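Local coordinates for ferredoxin component of dioxygenase (PDB 2I7F), which carries a Rieske [2Fe-2S] cluster and, as a ferredoxin, probably delivers electrons to the terminal oxygenase of a biphenyl 2,3-dioxygenase system, at residues A[5-10]-A[21-26]; A[28-33]-A[41-46]; A[55-60]-A[71-76]. One frame throughout, in Å; residues are numbered along the deposited sequence.

Contact 1: A[5-10]-A[21-26]. With SO4 (sulfate ion), chain C.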
loop_
_atom_site.group_PDB
_atom_site.type_symbol
_atom_site.label_atom_id
_atom_site.label_comp_id
_atom_site.label_asym_id
_atom_site.label_seq_id
_atom_site.Cartn_x
_atom_site.Cartn_y
_atom_site.Cartn_z
ATOM N N LEU A 5 -4.115 -10.941 10.323
ATOM C CA LEU A 5 -5.110 -10.900 9.259
ATOM C C LEU A 5 -4.414 -11.225 7.966
ATOM O O LEU A 5 -3.446 -10.570 7.648
ATOM C CB LEU A 5 -5.701 -9.488 9.115
ATOM C CG LEU A 5 -6.548 -8.937 10.252
ATOM C CD1 LEU A 5 -7.035 -7.500 9.968
ATOM C CD2 LEU A 5 -7.681 -9.916 10.461
ATOM N N ARG A 6 -4.889 -12.231 7.231
ATOM C CA ARG A 6 -4.388 -12.492 5.876
ATOM C C ARG A 6 -4.957 -11.492 4.851
ATOM O O ARG A 6 -6.167 -11.290 4.793
ATOM C CB ARG A 6 -4.727 -13.915 5.452
ATOM C CG ARG A 6 -3.961 -14.920 6.242
ATOM C CD ARG A 6 -4.299 -16.344 5.907
ATOM N NE ARG A 6 -5.673 -16.592 6.240
ATOM C CZ ARG A 6 -6.275 -17.768 6.155
ATOM N NH1 ARG A 6 -5.617 -18.838 5.729
ATOM N NH2 ARG A 6 -7.540 -17.862 6.534
ATOM N N LEU A 7 -4.091 -10.893 4.036
ATOM C CA LEU A 7 -4.518 -9.932 3.005
ATOM C C LEU A 7 -4.618 -10.553 1.614
ATOM O O LEU A 7 -5.636 -10.404 0.941
ATOM C CB LEU A 7 -3.627 -8.663 2.991
ATOM C CG LEU A 7 -3.494 -7.987 4.351
ATOM C CD1 LEU A 7 -2.590 -6.715 4.281
ATOM C CD2 LEU A 7 -4.878 -7.664 4.938
ATOM N N CYS A 8 -3.593 -11.308 1.223
ATOM C CA CYS A 8 -3.483 -11.841 -0.123
ATOM C C CYS A 8 -2.253 -12.698 -0.152
ATOM O O CYS A 8 -1.405 -12.595 0.730
ATOM C CB CYS A 8 -3.396 -10.712 -1.183
ATOM S SG CYS A 8 -1.909 -9.646 -1.197
ATOM N N GLN A 9 -2.143 -13.557 -1.160
ATOM C CA GLN A 9 -0.967 -14.392 -1.295
ATOM C C GLN A 9 0.207 -13.534 -1.770
ATOM O O GLN A 9 0.040 -12.640 -2.583
ATOM C CB GLN A 9 -1.232 -15.508 -2.284
ATOM C CG GLN A 9 -2.159 -16.551 -1.738
ATOM C CD GLN A 9 -2.653 -17.426 -2.843
ATOM O OE1 GLN A 9 -2.102 -18.503 -3.077
ATOM N NE2 GLN A 9 -3.632 -16.948 -3.588
ATOM N N VAL A 10 1.382 -13.805 -1.222
ATOM C CA VAL A 10 2.623 -13.137 -1.639
ATOM C C VAL A 10 2.817 -13.252 -3.173
ATOM O O VAL A 10 3.214 -12.299 -3.855
ATOM C CB VAL A 10 3.873 -13.770 -0.926
ATOM C CG1 VAL A 10 5.190 -13.117 -1.411
ATOM C CG2 VAL A 10 3.824 -13.624 0.582
ATOM N N VAL A 21 -6.607 -4.709 -1.569
ATOM C CA VAL A 21 -7.172 -5.720 -0.704
ATOM C C VAL A 21 -8.203 -5.048 0.142
ATOM O O VAL A 21 -7.912 -4.030 0.704
ATOM C CB VAL A 21 -6.110 -6.310 0.186
ATOM C CG1 VAL A 21 -6.759 -7.172 1.266
ATOM C CG2 VAL A 21 -5.085 -7.115 -0.697
ATOM N N TYR A 22 -9.410 -5.597 0.217
ATOM C CA TYR A 22 -10.464 -5.030 1.032
ATOM C C TYR A 22 -10.818 -6.031 2.088
ATOM O O TYR A 22 -11.585 -6.935 1.842
ATOM C CB TYR A 22 -11.717 -4.744 0.204
ATOM C CG TYR A 22 -11.536 -3.601 -0.765
ATOM C CD1 TYR A 22 -10.841 -3.770 -1.966
ATOM C CD2 TYR A 22 -12.076 -2.348 -0.488
ATOM C CE1 TYR A 22 -10.667 -2.669 -2.860
ATOM C CE2 TYR A 22 -11.922 -1.266 -1.363
ATOM C CZ TYR A 22 -11.226 -1.425 -2.540
ATOM O OH TYR A 22 -11.139 -0.332 -3.374
ATOM N N GLN A 23 -10.254 -5.852 3.273
ATOM C CA GLN A 23 -10.402 -6.809 4.342
ATOM C C GLN A 23 -11.445 -6.179 5.267
ATOM O O GLN A 23 -11.446 -4.961 5.495
ATOM C CB GLN A 23 -9.006 -7.118 4.982
ATOM C CG GLN A 23 -8.861 -8.483 5.693
ATOM C CD GLN A 23 -9.498 -8.528 7.103
ATOM O OE1 GLN A 23 -9.971 -9.579 7.563
ATOM N NE2 GLN A 23 -9.519 -7.380 7.789
ATOM N N GLU A 24 -12.396 -6.993 5.722
ATOM C CA GLU A 24 -13.569 -6.474 6.390
ATOM C C GLU A 24 -13.281 -5.684 7.678
ATOM O O GLU A 24 -14.012 -4.747 8.003
ATOM C CB GLU A 24 -14.639 -7.557 6.601
ATOM C CG GLU A 24 -14.257 -8.772 7.445
ATOM C CD GLU A 24 -15.370 -9.824 7.444
ATOM O OE1 GLU A 24 -15.110 -10.955 6.958
ATOM O OE2 GLU A 24 -16.502 -9.525 7.918
ATOM N N LYS A 25 -12.198 -5.964 8.371
ATOM C CA LYS A 25 -11.921 -5.168 9.576
ATOM C C LYS A 25 -11.337 -3.734 9.310
ATOM O O LYS A 25 -11.371 -2.864 10.174
ATOM C CB LYS A 25 -11.057 -6.003 10.547
ATOM C CG LYS A 25 -11.889 -7.075 11.288
ATOM C CD LYS A 25 -11.041 -8.096 12.072
ATOM C CE LYS A 25 -11.091 -9.529 11.459
ATOM N NZ LYS A 25 -10.960 -10.626 12.518
ATOM N N MET A 26 -10.900 -3.472 8.085
ATOM C CA MET A 26 -9.940 -2.438 7.817
ATOM C C MET A 26 -10.378 -1.413 6.777
ATOM O O MET A 26 -11.264 -1.674 5.950
ATOM C CB MET A 26 -8.677 -3.109 7.287
ATOM C CG MET A 26 -8.039 -4.126 8.181
ATOM S SD MET A 26 -7.500 -3.536 9.780
ATOM C CE MET A 26 -6.228 -2.400 9.296
HETATM S S SO4 C . -5.231 -13.743 -3.266
HETATM O O1 SO4 C . -5.911 -13.242 -2.064
HETATM O O2 SO4 C . -3.794 -13.485 -3.274
HETATM O O3 SO4 C . -5.456 -15.194 -3.369
HETATM O O4 SO4 C . -5.808 -13.066 -4.442
#
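Val21 sets both of its methyls against the backbone and side chains of Leu7 and Cys8, where strand 4-9 of the basal antiparallel sheet of the Rieske fold faces strand 19-21, the other outermost strand. Val21 turns CG1 away from the backbone N (chi1 169°) and brings it to 3.4 Å from Leu7 O, while CG2 lies 4.0 Å from Cys8 CB. No hydrogen bond joins the two segments; they meet by van der Waals contact. (Beyond Cys8, Gln9 N gives a hydrogen bond to O2 of a sulfate, probably from the crystallisation liquor, at 2.7 Å; the ion is also hydrogen-bonded to Ser12 OG.) Gln23 returns to the contact: its CG lies 4.1 Å from Leu7 CD2, and a bend at chi2 (-78°) carries the amide across the two methyls of Leu5, nearly at a right angle to that side chain. With an alanine here, the Leu5 methyls and Leu7 CD2 would probably lose their cover, leaving a gap over both. A type I turn runs from Gln23 to Met26, closed by Met26 N bonding to Gln23 O. On the turn, Lys25 passes its aliphatic chain over Leu5, with CE 3.6 Å from Leu5 CD2. Met26 meets the other branch of that leucine, its CG 3.9 Å and its SD 4.0 Å from Leu5 CD1.

Contact 2: A[28-33]-A[41-46]. With FES (Fe2/s2 (inorganic) cluster), chain D.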
loop_
_atom_site.group_PDB
_atom_site.type_symbol
_atom_site.label_atom_id
_atom_site.label_comp_id
_atom_site.label_asym_id
_atom_site.label_seq_id
_atom_site.Cartn_x
_atom_site.Cartn_y
_atom_site.Cartn_z
ATOM N N ALA A 28 -9.671 0.388 3.243
ATOM C CA ALA A 28 -9.104 -0.184 2.027
ATOM C C ALA A 28 -7.582 -0.203 2.182
ATOM O O ALA A 28 -7.007 0.774 2.680
ATOM C CB ALA A 28 -9.515 0.609 0.788
ATOM N N LEU A 29 -6.945 -1.306 1.756
ATOM C CA LEU A 29 -5.497 -1.527 1.896
ATOM C C LEU A 29 -4.850 -1.734 0.542
ATOM O O LEU A 29 -5.501 -2.171 -0.376
ATOM C CB LEU A 29 -5.214 -2.743 2.760
ATOM C CG LEU A 29 -5.702 -2.725 4.230
ATOM C CD1 LEU A 29 -5.525 -4.130 4.796
ATOM C CD2 LEU A 29 -4.983 -1.688 5.058
ATOM N N ALA A 30 -3.581 -1.352 0.438
ATOM C CA ALA A 30 -2.798 -1.461 -0.764
ATOM C C ALA A 30 -1.615 -2.312 -0.392
ATOM O O ALA A 30 -0.954 -2.051 0.578
ATOM C CB ALA A 30 -2.350 -0.128 -1.241
ATOM N N VAL A 31 -1.337 -3.323 -1.206
ATOM C CA VAL A 31 -0.178 -4.188 -1.015
ATOM C C VAL A 31 0.806 -4.037 -2.191
ATOM O O VAL A 31 0.415 -4.096 -3.359
ATOM C CB VAL A 31 -0.622 -5.658 -0.871
ATOM C CG1 VAL A 31 0.570 -6.557 -0.490
ATOM C CG2 VAL A 31 -1.729 -5.763 0.148
ATOM N N TYR A 32 2.091 -3.840 -1.855
ATOM C CA TYR A 32 3.138 -3.579 -2.808
ATOM C C TYR A 32 4.305 -4.537 -2.665
ATOM O O TYR A 32 4.610 -5.007 -1.571
ATOM C CB TYR A 32 3.711 -2.184 -2.648
ATOM C CG TYR A 32 2.745 -1.077 -2.417
ATOM C CD1 TYR A 32 2.188 -0.888 -1.156
ATOM C CD2 TYR A 32 2.436 -0.156 -3.409
ATOM C CE1 TYR A 32 1.364 0.134 -0.897
ATOM C CE2 TYR A 32 1.559 0.924 -3.128
ATOM C CZ TYR A 32 1.046 1.060 -1.875
ATOM O OH TYR A 32 0.169 2.099 -1.535
ATOM N N ASN A 33 4.984 -4.748 -3.791
ATOM C CA ASN A 33 6.244 -5.441 -3.856
ATOM C C ASN A 33 7.244 -4.425 -4.423
ATOM O O ASN A 33 7.088 -3.972 -5.563
ATOM C CB ASN A 33 6.090 -6.679 -4.746
ATOM C CG ASN A 33 7.422 -7.333 -5.174
ATOM O OD1 ASN A 33 8.513 -6.852 -4.895
ATOM N ND2 ASN A 33 7.301 -8.432 -5.899
ATOM N N THR A 41 0.100 -0.343 2.872
ATOM C CA THR A 41 -0.392 0.988 3.231
ATOM C C THR A 41 -1.918 1.029 3.123
ATOM O O THR A 41 -2.504 0.193 2.466
ATOM C CB THR A 41 0.219 2.135 2.336
ATOM O OG1 THR A 41 -0.429 2.206 1.045
ATOM C CG2 THR A 41 1.725 1.991 2.162
ATOM N N ASP A 42 -2.569 1.993 3.767
ATOM C CA ASP A 42 -3.908 2.381 3.334
ATOM C C ASP A 42 -3.950 2.666 1.815
ATOM O O ASP A 42 -2.987 3.116 1.223
ATOM C CB ASP A 42 -4.415 3.592 4.105
ATOM C CG ASP A 42 -4.898 3.236 5.503
ATOM O OD1 ASP A 42 -4.941 2.034 5.839
ATOM O OD2 ASP A 42 -5.224 4.165 6.270
ATOM N N ASN A 43 -5.058 2.337 1.178
ATOM C CA ASN A 43 -5.208 2.567 -0.267
ATOM C C ASN A 43 -5.780 3.970 -0.604
ATOM O O ASN A 43 -5.435 4.551 -1.647
ATOM C CB ASN A 43 -6.109 1.468 -0.839
ATOM C CG ASN A 43 -5.893 1.198 -2.274
ATOM O OD1 ASN A 43 -6.639 0.397 -2.893
ATOM N ND2 ASN A 43 -4.885 1.830 -2.852
ATOM N N LEU A 44 -6.661 4.501 0.246
ATOM C CA LEU A 44 -7.243 5.808 -0.002
ATOM C C LEU A 44 -6.148 6.894 0.155
ATOM O O LEU A 44 -5.591 7.079 1.237
ATOM C CB LEU A 44 -8.448 6.112 0.951
ATOM C CG LEU A 44 -9.358 7.298 0.555
ATOM C CD1 LEU A 44 -10.183 6.970 -0.724
ATOM C CD2 LEU A 44 -10.273 7.738 1.699
ATOM N N CYS A 45 -5.851 7.591 -0.945
ATOM C CA CYS A 45 -5.033 8.798 -0.911
ATOM C C CYS A 45 -5.522 9.720 0.214
ATOM O O CYS A 45 -6.719 9.764 0.493
ATOM C CB CYS A 45 -5.103 9.555 -2.228
ATOM S SG CYS A 45 -3.869 10.866 -2.234
ATOM N N THR A 46 -4.579 10.374 0.892
ATOM C CA THR A 46 -4.909 11.255 2.025
ATOM C C THR A 46 -5.332 12.618 1.508
ATOM O O THR A 46 -5.856 13.436 2.265
ATOM C CB THR A 46 -3.733 11.441 3.068
ATOM O OG1 THR A 46 -2.614 12.073 2.424
ATOM C CG2 THR A 46 -3.292 10.123 3.741
HETATM FE FE1 FES D . -4.957 14.350 -4.799
HETATM FE FE2 FES D . -4.230 11.724 -4.354
HETATM S S1 FES D . -2.949 13.507 -4.675
HETATM S S2 FES D . -6.292 12.611 -4.478
HETATM O O HOH W 1 -7.997 3.262 2.875
#
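Ala30 and Thr41 form an antiparallel hydrogen-bonded pair, Ala30 N giving to Thr41 O at 2.8 Å and Thr41 N to Ala30 O at 3.0 Å. Next along, Leu29 and Asp42 make a non-hydrogen-bonded pair whose CA atoms are only 4.5 Å apart and whose side chains diverge. One more backbone bond follows where segment 41-46 has left its strand: Asn43 N reaches Ala28 O at 2.9 Å, from well above the carbonyl plane. The same carbonyl accepts from a water that in turn takes the N-H of Leu44, so two donors grip Ala28 O. These residues belong to the hairpin of strands 29-34 and 37-42 in the basal sheet of the Rieske fold, and the chain running out of it at Asn43 becomes the first cluster-binding loop. Two residues further on, Cys45 SG binds one iron of the [2Fe-2S] cluster at 2.3 Å, together with Cys64. Among the side chains, the hydroxyls carry the contact. Tyr32 OH donates to Thr41 OG1 at 2.7 Å, with OG1 at the ring edge and in its plane. With chi1 at 79°, OG1 sits between the backbone N and the carbonyl carbon of Thr41, from where it donates a hydrogen bond to Asp42 O, so the two hydroxyls form a chain of hydrogen bonds ending on a backbone carbonyl. Thr41 CG2 lies off the ring plane, 3.6 Å from Tyr32 CE1. On the other side of the hairpin Leu29 CD2 crosses beside Asp42 OD1, an oxygen whose hydrogen bond goes to Tyr90. Ala28 CB rests 3.9 Å from Asn43 CB.

Contact 3: A[55-60]-A[71-76]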
loop_
_atom_site.group_PDB
_atom_site.type_symbol
_atom_site.label_atom_id
_atom_site.label_comp_id
_atom_site.label_asym_id
_atom_site.label_seq_id
_atom_site.Cartn_x
_atom_site.Cartn_y
_atom_site.Cartn_z
ATOM N N GLY A 55 -2.785 4.031 -9.111
ATOM C CA GLY A 55 -1.723 4.920 -9.594
ATOM C C GLY A 55 -0.554 4.129 -10.099
ATOM O O GLY A 55 -0.714 3.045 -10.676
ATOM N N TYR A 56 0.635 4.677 -9.870
ATOM C CA TYR A 56 1.834 4.303 -10.604
ATOM C C TYR A 56 2.969 4.109 -9.625
ATOM O O TYR A 56 3.385 5.038 -8.951
ATOM C CB TYR A 56 2.175 5.388 -11.622
ATOM C CG TYR A 56 0.957 5.763 -12.437
ATOM C CD1 TYR A 56 0.543 4.988 -13.535
ATOM C CD2 TYR A 56 0.180 6.869 -12.079
ATOM C CE1 TYR A 56 -0.613 5.322 -14.238
ATOM C CE2 TYR A 56 -0.966 7.208 -12.782
ATOM C CZ TYR A 56 -1.367 6.433 -13.831
ATOM O OH TYR A 56 -2.475 6.833 -14.503
ATOM N N GLN A 57 3.447 2.872 -9.543
ATOM C CA GLN A 57 4.549 2.538 -8.686
ATOM C C GLN A 57 5.833 2.753 -9.428
ATOM O O GLN A 57 6.024 2.291 -10.549
ATOM C CB GLN A 57 4.462 1.100 -8.205
ATOM C CG GLN A 57 5.546 0.741 -7.193
ATOM C CD GLN A 57 5.504 -0.718 -6.799
ATOM O OE1 GLN A 57 4.589 -1.446 -7.176
ATOM N NE2 GLN A 57 6.509 -1.159 -6.040
ATOM N N ASP A 58 6.733 3.488 -8.800
ATOM C CA ASP A 58 8.057 3.676 -9.368
ATOM C C ASP A 58 9.052 3.353 -8.257
ATOM O O ASP A 58 9.527 4.242 -7.550
ATOM C CB ASP A 58 8.221 5.106 -9.835
ATOM C CG ASP A 58 9.556 5.351 -10.550
ATOM O OD1 ASP A 58 10.359 4.410 -10.749
ATOM O OD2 ASP A 58 9.798 6.511 -10.907
ATOM N N GLY A 59 9.326 2.070 -8.099
ATOM C CA GLY A 59 10.230 1.607 -7.063
ATOM C C GLY A 59 9.538 1.737 -5.715
ATOM O O GLY A 59 8.529 1.067 -5.485
ATOM N N THR A 60 10.103 2.555 -4.817
ATOM C CA THR A 60 9.501 2.799 -3.493
ATOM C C THR A 60 8.491 3.937 -3.520
ATOM O O THR A 60 7.926 4.256 -2.494
ATOM C CB THR A 60 10.560 3.160 -2.404
ATOM O OG1 THR A 60 11.354 4.255 -2.879
ATOM C CG2 THR A 60 11.455 2.028 -2.114
ATOM N N PHE A 71 3.523 9.215 -2.442
ATOM C CA PHE A 71 3.995 8.739 -1.155
ATOM C C PHE A 71 5.152 7.780 -1.278
ATOM O O PHE A 71 5.335 7.096 -2.293
ATOM C CB PHE A 71 2.900 7.972 -0.383
ATOM C CG PHE A 71 1.666 8.758 -0.151
ATOM C CD1 PHE A 71 1.515 9.529 1.001
ATOM C CD2 PHE A 71 0.647 8.744 -1.107
ATOM C CE1 PHE A 71 0.393 10.291 1.186
ATOM C CE2 PHE A 71 -0.488 9.483 -0.906
ATOM C CZ PHE A 71 -0.622 10.244 0.239
ATOM N N ASP A 72 5.922 7.702 -0.203
ATOM C CA ASP A 72 6.950 6.667 -0.055
ATOM C C ASP A 72 6.276 5.396 0.493
ATOM O O ASP A 72 5.779 5.381 1.624
ATOM C CB ASP A 72 8.072 7.167 0.877
ATOM C CG ASP A 72 9.243 6.241 0.912
ATOM O OD1 ASP A 72 9.017 5.022 1.006
ATOM O OD2 ASP A 72 10.399 6.723 0.876
ATOM N N ILE A 73 6.256 4.337 -0.315
ATOM C CA ILE A 73 5.581 3.080 0.052
ATOM C C ILE A 73 6.087 2.503 1.376
ATOM O O ILE A 73 5.296 2.040 2.211
ATOM C CB ILE A 73 5.766 1.981 -1.028
ATOM C CG1 ILE A 73 4.986 2.353 -2.309
ATOM C CG2 ILE A 73 5.320 0.577 -0.435
ATOM C CD1 ILE A 73 5.580 1.859 -3.630
ATOM N N ALA A 74 7.396 2.553 1.546
ATOM C CA ALA A 74 8.118 1.912 2.654
ATOM C C ALA A 74 8.023 2.710 3.946
ATOM O O ALA A 74 7.982 2.109 5.028
ATOM C CB ALA A 74 9.583 1.695 2.291
ATOM N N THR A 75 7.880 4.034 3.850
ATOM C CA THR A 75 7.912 4.892 5.020
ATOM C C THR A 75 6.569 5.550 5.360
ATOM O O THR A 75 6.369 5.935 6.504
ATOM C CB THR A 75 8.981 5.995 4.929
ATOM O OG1 THR A 75 8.571 7.014 4.008
ATOM C CG2 THR A 75 10.415 5.429 4.580
ATOM N N GLY A 76 5.678 5.675 4.366
ATOM C CA GLY A 76 4.420 6.398 4.533
ATOM C C GLY A 76 4.521 7.872 4.198
ATOM O O GLY A 76 3.507 8.530 4.016
#
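The amide of Gln57 is met by Ile73, whose CD1 stands off one side of the amide plane, 3.7 Å from Gln57 CG. Within that plane NE2 donates to Gly59 O at 3.1 Å, a nearly straight bond, and it gives a second hydrogen bond to Asn33 O; the two fix the rotation of the amide. The carboxylate of Asp72 heads an Asx motif: OD1 accepts from Thr75 N at 3.2 Å, which comes from above the carboxylate plane, and weakly from Ala74 N, while OD2 makes a salt bridge with Lys79. The Phe71 ring turns from segment 55-60 and packs on Thr46 and Cys83 on the cluster side. All three groups lie at the small three-stranded antiparallel sheet of the Rieske cluster-binding subdomain, in which strand 61-63 separates the outer strands 56-58 and 70-72. Segment 55-60 therefore touches segment 71-76 mainly through its last residue, where the chain turns into the middle strand. Gly59, with a positive phi of 73°, forms part of that turn. Beside the Phe71 and Ile62 pairing of the sheet, Ile73 N bonds to Thr60 O at 2.7 Å, and Asp72 CA adds a CA-H...O contact to the same oxygen. Ile73 wraps this carbonyl too: CB, CG1 and CD1 each lie 3.5 Å from Thr60 O. Its CG1, anti to the carbonyl carbon (chi1 -69°), sends CD1 on toward Gly59 O. After the strand, Gly76 N closes onto Asp72 O at 2.8 Å.

In the fold
Along the chain the contacts come in series, 1, 2, then 3, all inside one Rieske domain. Contacts 1 and 2 share the six-stranded basal sheet, with centres about 11 Å apart; Val21 N probably bonds to Leu29 O, and Leu7 CD2 packs on Leu29 CD1. Contact 3 belongs to the three-stranded sheet, its centre about 10 Å from that of contact 2 and about 19 Å from that of contact 1, on the other side of the chain's centre. Contact 2 bridges the two layers: Ile73 packs on Tyr32, and Thr46 meets Phe71. Contact 2 thus probably helps to seat the cluster-binding part on the basal sheet, alongside the Asn33 O to Gln57 NE2 bond.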